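Local atomic coordinates of variant surface glycoprotein MITat 1.13 (Trypanosoma brucei, PDB entry 6Z8H), a protein that probably forms, with many copies of itself, the dense GPI-anchored surface coat by which the trypanosome evades the host's immune response through antigenic variation. Residues Leu133-Ile138 and Ala154-Thr159; His194-Ala199 and Lys246-Ser251. All coordinates share one frame; numbering follows the deposited sequence.

Interaction 1: residues Leu133-Ile138 and Ala154-Thr159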
loop_
_atom_site.group_PDB
_atom_site.type_symbol
_atom_site.label_atom_id
_atom_site.label_comp_id
_atom_site.label_asym_id
_atom_site.label_seq_id
_atom_site.Cartn_x
_atom_site.Cartn_y
_atom_site.Cartn_z
ATOM N N LEU A 133 32.408 9.089 -0.686
ATOM C CA LEU A 133 32.621 8.504 0.634
ATOM C C LEU A 133 33.956 8.969 1.229
ATOM O O LEU A 133 34.578 8.254 2.022
ATOM C CB LEU A 133 32.535 6.982 0.589
ATOM C CG LEU A 133 31.099 6.420 0.659
ATOM C CD1 LEU A 133 31.102 4.979 0.546
ATOM C CD2 LEU A 133 30.494 6.908 1.949
ATOM N N GLY A 134 34.382 10.187 0.892
ATOM C CA GLY A 134 35.531 10.787 1.555
ATOM C C GLY A 134 36.874 10.239 1.084
ATOM O O GLY A 134 37.011 9.586 0.038
ATOM N N GLU A 135 37.881 10.458 1.928
ATOM C CA GLU A 135 39.262 10.184 1.526
ATOM C C GLU A 135 40.128 9.933 2.751
ATOM O O GLU A 135 39.788 10.297 3.882
ATOM C CB GLU A 135 39.831 11.291 0.615
ATOM C CG GLU A 135 39.693 12.667 1.170
ATOM C CD GLU A 135 39.914 13.774 0.120
ATOM O OE1 GLU A 135 40.388 13.506 -1.020
ATOM O OE2 GLU A 135 39.585 14.933 0.450
ATOM N N ALA A 136 41.271 9.308 2.490
ATOM C CA ALA A 136 42.372 9.205 3.441
ATOM C C ALA A 136 43.522 9.988 2.848
ATOM O O ALA A 136 43.915 9.715 1.719
ATOM C CB ALA A 136 42.786 7.752 3.603
ATOM N N LYS A 137 44.049 10.950 3.592
ATOM C CA LYS A 137 45.144 11.774 3.091
ATOM C C LYS A 137 46.313 11.677 4.061
ATOM O O LYS A 137 46.220 12.154 5.193
ATOM C CB LYS A 137 44.692 13.218 2.899
ATOM C CG LYS A 137 45.715 14.102 2.189
ATOM C CD LYS A 137 45.096 15.462 1.817
ATOM C CE LYS A 137 45.885 16.587 2.460
ATOM N NZ LYS A 137 46.167 17.671 1.482
ATOM N N ILE A 138 47.375 11.020 3.620
ATOM C CA ILE A 138 48.625 10.954 4.369
ATOM C C ILE A 138 49.513 12.116 3.962
ATOM O O ILE A 138 49.749 12.342 2.768
ATOM C CB ILE A 138 49.337 9.617 4.113
ATOM C CG1 ILE A 138 48.503 8.458 4.645
ATOM C CG2 ILE A 138 50.762 9.657 4.715
ATOM C CD1 ILE A 138 48.936 7.110 4.116
ATOM N N ALA A 154 43.614 13.969 6.541
ATOM C CA ALA A 154 42.258 13.724 6.091
ATOM C C ALA A 154 41.960 12.266 6.390
ATOM O O ALA A 154 42.810 11.385 6.138
ATOM C CB ALA A 154 42.066 14.032 4.604
ATOM N N THR A 155 40.809 12.047 7.031
ATOM C CA THR A 155 40.278 10.738 7.304
ATOM C C THR A 155 38.770 10.762 7.179
ATOM O O THR A 155 38.063 10.135 7.976
ATOM C CB THR A 155 40.618 10.266 8.704
ATOM O OG1 THR A 155 40.225 11.270 9.641
ATOM C CG2 THR A 155 42.067 10.002 8.820
ATOM N N SER A 156 38.253 11.528 6.210
ATOM C CA SER A 156 36.822 11.580 5.925
ATOM C C SER A 156 36.277 10.280 5.346
ATOM O O SER A 156 35.052 10.145 5.232
ATOM C CB SER A 156 36.554 12.718 4.944
ATOM O OG SER A 156 37.296 12.530 3.756
ATOM N N LEU A 157 37.133 9.315 5.020
ATOM C CA LEU A 157 36.707 8.069 4.402
ATOM C C LEU A 157 35.620 7.404 5.235
ATOM O O LEU A 157 35.774 7.210 6.442
ATOM C CB LEU A 157 37.891 7.118 4.249
ATOM C CG LEU A 157 37.701 5.951 3.280
ATOM C CD1 LEU A 157 37.600 6.415 1.832
ATOM C CD2 LEU A 157 38.783 4.904 3.409
ATOM N N GLY A 158 34.492 7.082 4.573
ATOM C CA GLY A 158 33.344 6.471 5.209
ATOM C C GLY A 158 32.257 7.432 5.605
ATOM O O GLY A 158 31.205 6.968 6.060
ATOM N N THR A 159 32.451 8.734 5.429
ATOM C CA THR A 159 31.411 9.704 5.749
ATOM C C THR A 159 30.391 9.759 4.619
ATOM O O THR A 159 30.755 9.958 3.455
ATOM C CB THR A 159 32.013 11.095 5.908
ATOM O OG1 THR A 159 33.129 11.048 6.805
ATOM C CG2 THR A 159 30.991 12.049 6.456
HETATM O O HOH W 1 37.798 15.024 2.830
#

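Interaction 2: residues His194-Ala199 and Lys246-Ser251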
loop_
_atom_site.group_PDB
_atom_site.type_symbol
_atom_site.label_atom_id
_atom_site.label_comp_id
_atom_site.label_asym_id
_atom_site.label_seq_id
_atom_site.Cartn_x
_atom_site.Cartn_y
_atom_site.Cartn_z
ATOM N N HIS A 194 29.264 2.406 -10.728
ATOM C CA HIS A 194 30.677 2.142 -10.510
ATOM C C HIS A 194 31.157 2.937 -9.312
ATOM O O HIS A 194 30.726 4.074 -9.082
ATOM C CB HIS A 194 31.516 2.516 -11.738
ATOM C CG HIS A 194 31.241 1.652 -12.924
ATOM N ND1 HIS A 194 30.200 1.897 -13.789
ATOM C CD2 HIS A 194 31.850 0.530 -13.374
ATOM C CE1 HIS A 194 30.186 0.971 -14.731
ATOM N NE2 HIS A 194 31.182 0.135 -14.508
ATOM N N GLY A 195 32.109 2.350 -8.602
ATOM C CA GLY A 195 32.858 3.048 -7.583
ATOM C C GLY A 195 34.233 3.335 -8.159
ATOM O O GLY A 195 34.741 2.560 -8.960
ATOM N N HIS A 196 34.839 4.455 -7.752
ATOM C CA HIS A 196 36.092 4.939 -8.320
ATOM C C HIS A 196 37.101 5.131 -7.210
ATOM O O HIS A 196 36.833 5.820 -6.220
ATOM C CB HIS A 196 35.868 6.270 -9.037
ATOM C CG HIS A 196 34.788 6.200 -10.062
ATOM N ND1 HIS A 196 34.814 5.298 -11.103
ATOM C CD2 HIS A 196 33.657 6.928 -10.224
ATOM C CE1 HIS A 196 33.728 5.452 -11.846
ATOM N NE2 HIS A 196 33.002 6.429 -11.328
ATOM N N LEU A 197 38.278 4.580 -7.425
ATOM C CA LEU A 197 39.400 4.822 -6.543
ATOM C C LEU A 197 40.086 6.073 -7.077
ATOM O O LEU A 197 40.644 6.046 -8.185
ATOM C CB LEU A 197 40.330 3.621 -6.578
ATOM C CG LEU A 197 41.706 3.835 -5.955
ATOM C CD1 LEU A 197 41.618 4.329 -4.518
ATOM C CD2 LEU A 197 42.515 2.542 -6.038
ATOM N N ASP A 198 39.895 7.199 -6.380
ATOM C CA ASP A 198 40.545 8.465 -6.718
ATOM C C ASP A 198 41.883 8.544 -5.995
ATOM O O ASP A 198 41.991 8.206 -4.812
ATOM C CB ASP A 198 39.684 9.665 -6.313
ATOM C CG ASP A 198 38.411 9.783 -7.135
ATOM O OD1 ASP A 198 38.432 9.469 -8.356
ATOM O OD2 ASP A 198 37.394 10.204 -6.545
ATOM N N ALA A 199 42.921 8.980 -6.718
ATOM C CA ALA A 199 44.260 9.016 -6.150
ATOM C C ALA A 199 44.940 10.326 -6.493
ATOM O O ALA A 199 44.744 10.877 -7.580
ATOM C CB ALA A 199 45.088 7.834 -6.653
ATOM N N LYS A 246 44.076 15.014 -8.933
ATOM C CA LYS A 246 43.187 13.968 -8.458
ATOM C C LYS A 246 42.514 13.313 -9.658
ATOM O O LYS A 246 41.867 13.993 -10.464
ATOM C CB LYS A 246 42.171 14.584 -7.510
ATOM C CG LYS A 246 41.306 13.543 -6.839
ATOM C CD LYS A 246 40.341 14.168 -5.840
ATOM C CE LYS A 246 39.416 15.186 -6.490
ATOM N NZ LYS A 246 38.338 15.656 -5.560
ATOM N N ARG A 247 42.716 12.007 -9.814
ATOM C CA ARG A 247 42.095 11.274 -10.909
ATOM C C ARG A 247 41.575 9.918 -10.444
ATOM O O ARG A 247 42.098 9.315 -9.507
ATOM C CB ARG A 247 43.081 11.053 -12.066
ATOM C CG ARG A 247 43.619 12.341 -12.672
ATOM C CD ARG A 247 42.523 13.077 -13.369
ATOM N NE ARG A 247 42.948 14.251 -14.150
ATOM C CZ ARG A 247 42.889 15.506 -13.721
ATOM N NH1 ARG A 247 42.582 15.780 -12.464
ATOM N NH2 ARG A 247 43.218 16.493 -14.542
ATOM N N ALA A 248 40.554 9.437 -11.146
ATOM C CA ALA A 248 39.988 8.116 -10.889
ATOM C C ALA A 248 40.850 7.089 -11.613
ATOM O O ALA A 248 40.819 7.002 -12.847
ATOM C CB ALA A 248 38.544 8.046 -11.389
ATOM N N ILE A 249 41.665 6.343 -10.860
ATOM C CA ILE A 249 42.646 5.444 -11.463
ATOM C C ILE A 249 42.186 3.995 -11.548
ATOM O O ILE A 249 42.891 3.172 -12.151
ATOM C CB ILE A 249 44.008 5.524 -10.745
ATOM C CG1 ILE A 249 43.917 4.982 -9.317
ATOM C CG2 ILE A 249 44.521 6.965 -10.731
ATOM C CD1 ILE A 249 45.299 4.895 -8.635
ATOM N N HIS A 250 41.049 3.649 -10.956
ATOM C CA HIS A 250 40.468 2.326 -11.135
ATOM C C HIS A 250 38.989 2.417 -10.796
ATOM O O HIS A 250 38.582 3.239 -9.966
ATOM C CB HIS A 250 41.131 1.257 -10.250
ATOM C CG HIS A 250 40.755 -0.146 -10.619
ATOM N ND1 HIS A 250 41.428 -0.870 -11.581
ATOM C CD2 HIS A 250 39.764 -0.953 -10.170
ATOM C CE1 HIS A 250 40.859 -2.054 -11.719
ATOM N NE2 HIS A 250 39.859 -2.138 -10.860
ATOM N N SER A 251 38.191 1.561 -11.433
ATOM C CA SER A 251 36.759 1.521 -11.181
ATOM C C SER A 251 36.320 0.099 -10.862
ATOM O O SER A 251 36.871 -0.868 -11.396
ATOM C CB SER A 251 35.961 2.028 -12.393
ATOM O OG SER A 251 36.088 3.431 -12.540
#

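Interaction 1: residues Leu133-Ile138 and Ala154-Thr159
Ser156 OG is gripped by two partners: the backbone N of Glu135, which donates to Ser156 OG over 2.8 Å, and a water 2.7 Å from the same oxygen. That water also donates to Glu135 OE2, tying the carboxylate back to the hydroxyl. The Ser156 hydroxyl reaches across because chi1 (58°) sets OG between its own backbone N and carbonyl carbon, which brings it within 3.3 Å of Gly134 CA. Ser156 also starts a type II beta turn ending at Thr159. Its carbonyl O takes both the Thr159 backbone N and Thr159 OG1, the latter at 2.6 Å. The turn's third residue, Gly158, has the positive phi expected there, and its N donates to Leu133 O at 2.8 Å. Leu157 CD1 lies close to that same Leu133 oxygen. Beyond the turn the strands pair in antiparallel fashion: Lys137 N to Ala154 O is short, 2.9 Å, and almost straight at 173°, while the return bond from Ala154 N to Lys137 O is weak. On that face of the sheet the two CB atoms of Lys137 and Ala154 press to 3.2 Å, tighter than ordinary van der Waals contact. Strand 152-155 forms the outer margin of this chain's sheet, with 135-139 lying between it and strand 221-229, whose Leu224 and Leu226 bond to the backbone of the first segment. The second subunit packs on this region: its Asn252 ND2 bonds to Thr155 O and Leu157 O, and its Leu133 meets Leu133 of this chain.

Interaction 2: residues His194-Ala199 and Lys246-Ser251
A classic beta bulge shapes this antiparallel pair: Ile249 and His250 both sit opposite Leu197, so strand 247-253 carries one extra residue there. Leu197 N donates to His250 O at 2.9 Å and Ile249 N to Leu197 O at 2.9 Å, whereas the buried His250 N finds no partner in the model. Packing is tight beside the bulge. With chi1 at 67°, Ile249 CG1 is turned toward the other strand, and CD1 beyond it meets Ala199 CB at 3.6 Å; Leu197 CG lies against Ile249 CG1, and Trp239 touches both Ala199 and Ile249. On the face carrying Ala248, Asp198 OD1 rests 3.4 Å from Ala248 CB, while OD2 bonds to Thr227. Toward Lys246 the backbones stay paired, Ala199 N donating to Arg247 O and Arg247 N to Ala199 O, but the side-chain packing thins on the solvent side: exposed Lys246 offers CG to Asp198 CB at 4.2 Å, and Arg247 folds back so that NH1 donates to Lys246 O. At the other end His196 is held at both ring nitrogens, NE2 by Ser229 OG and ND1 by Ser251 OG, itself bonded to Lys233 O. Ser251 OG sits 2.7 Å from His196 ND1, only 5° out of the imidazole plane.

In the fold
Both interactions belong to one five-stranded antiparallel sheet, far from the centre of the chain, and they form its two margins: strand 152-155 is outermost in interaction 1 and strand 247-253 in interaction 2. Strand 221-229 runs between their inner strands, leaving their centres 14 Å apart with no touch. Each is part buried. Interaction 1 relies on a turn, backbone bonds and a water-bridged hydroxyl; interaction 2 has the fuller strand pairing, an apolar cluster and an anchored histidine. In the dimer the two contacts meet across the subunits: Leu157 packs on Leu197 of the second subunit and Thr155 on its His250, and Lys149 of the second subunit bonds to ND1 of His250 in this chain.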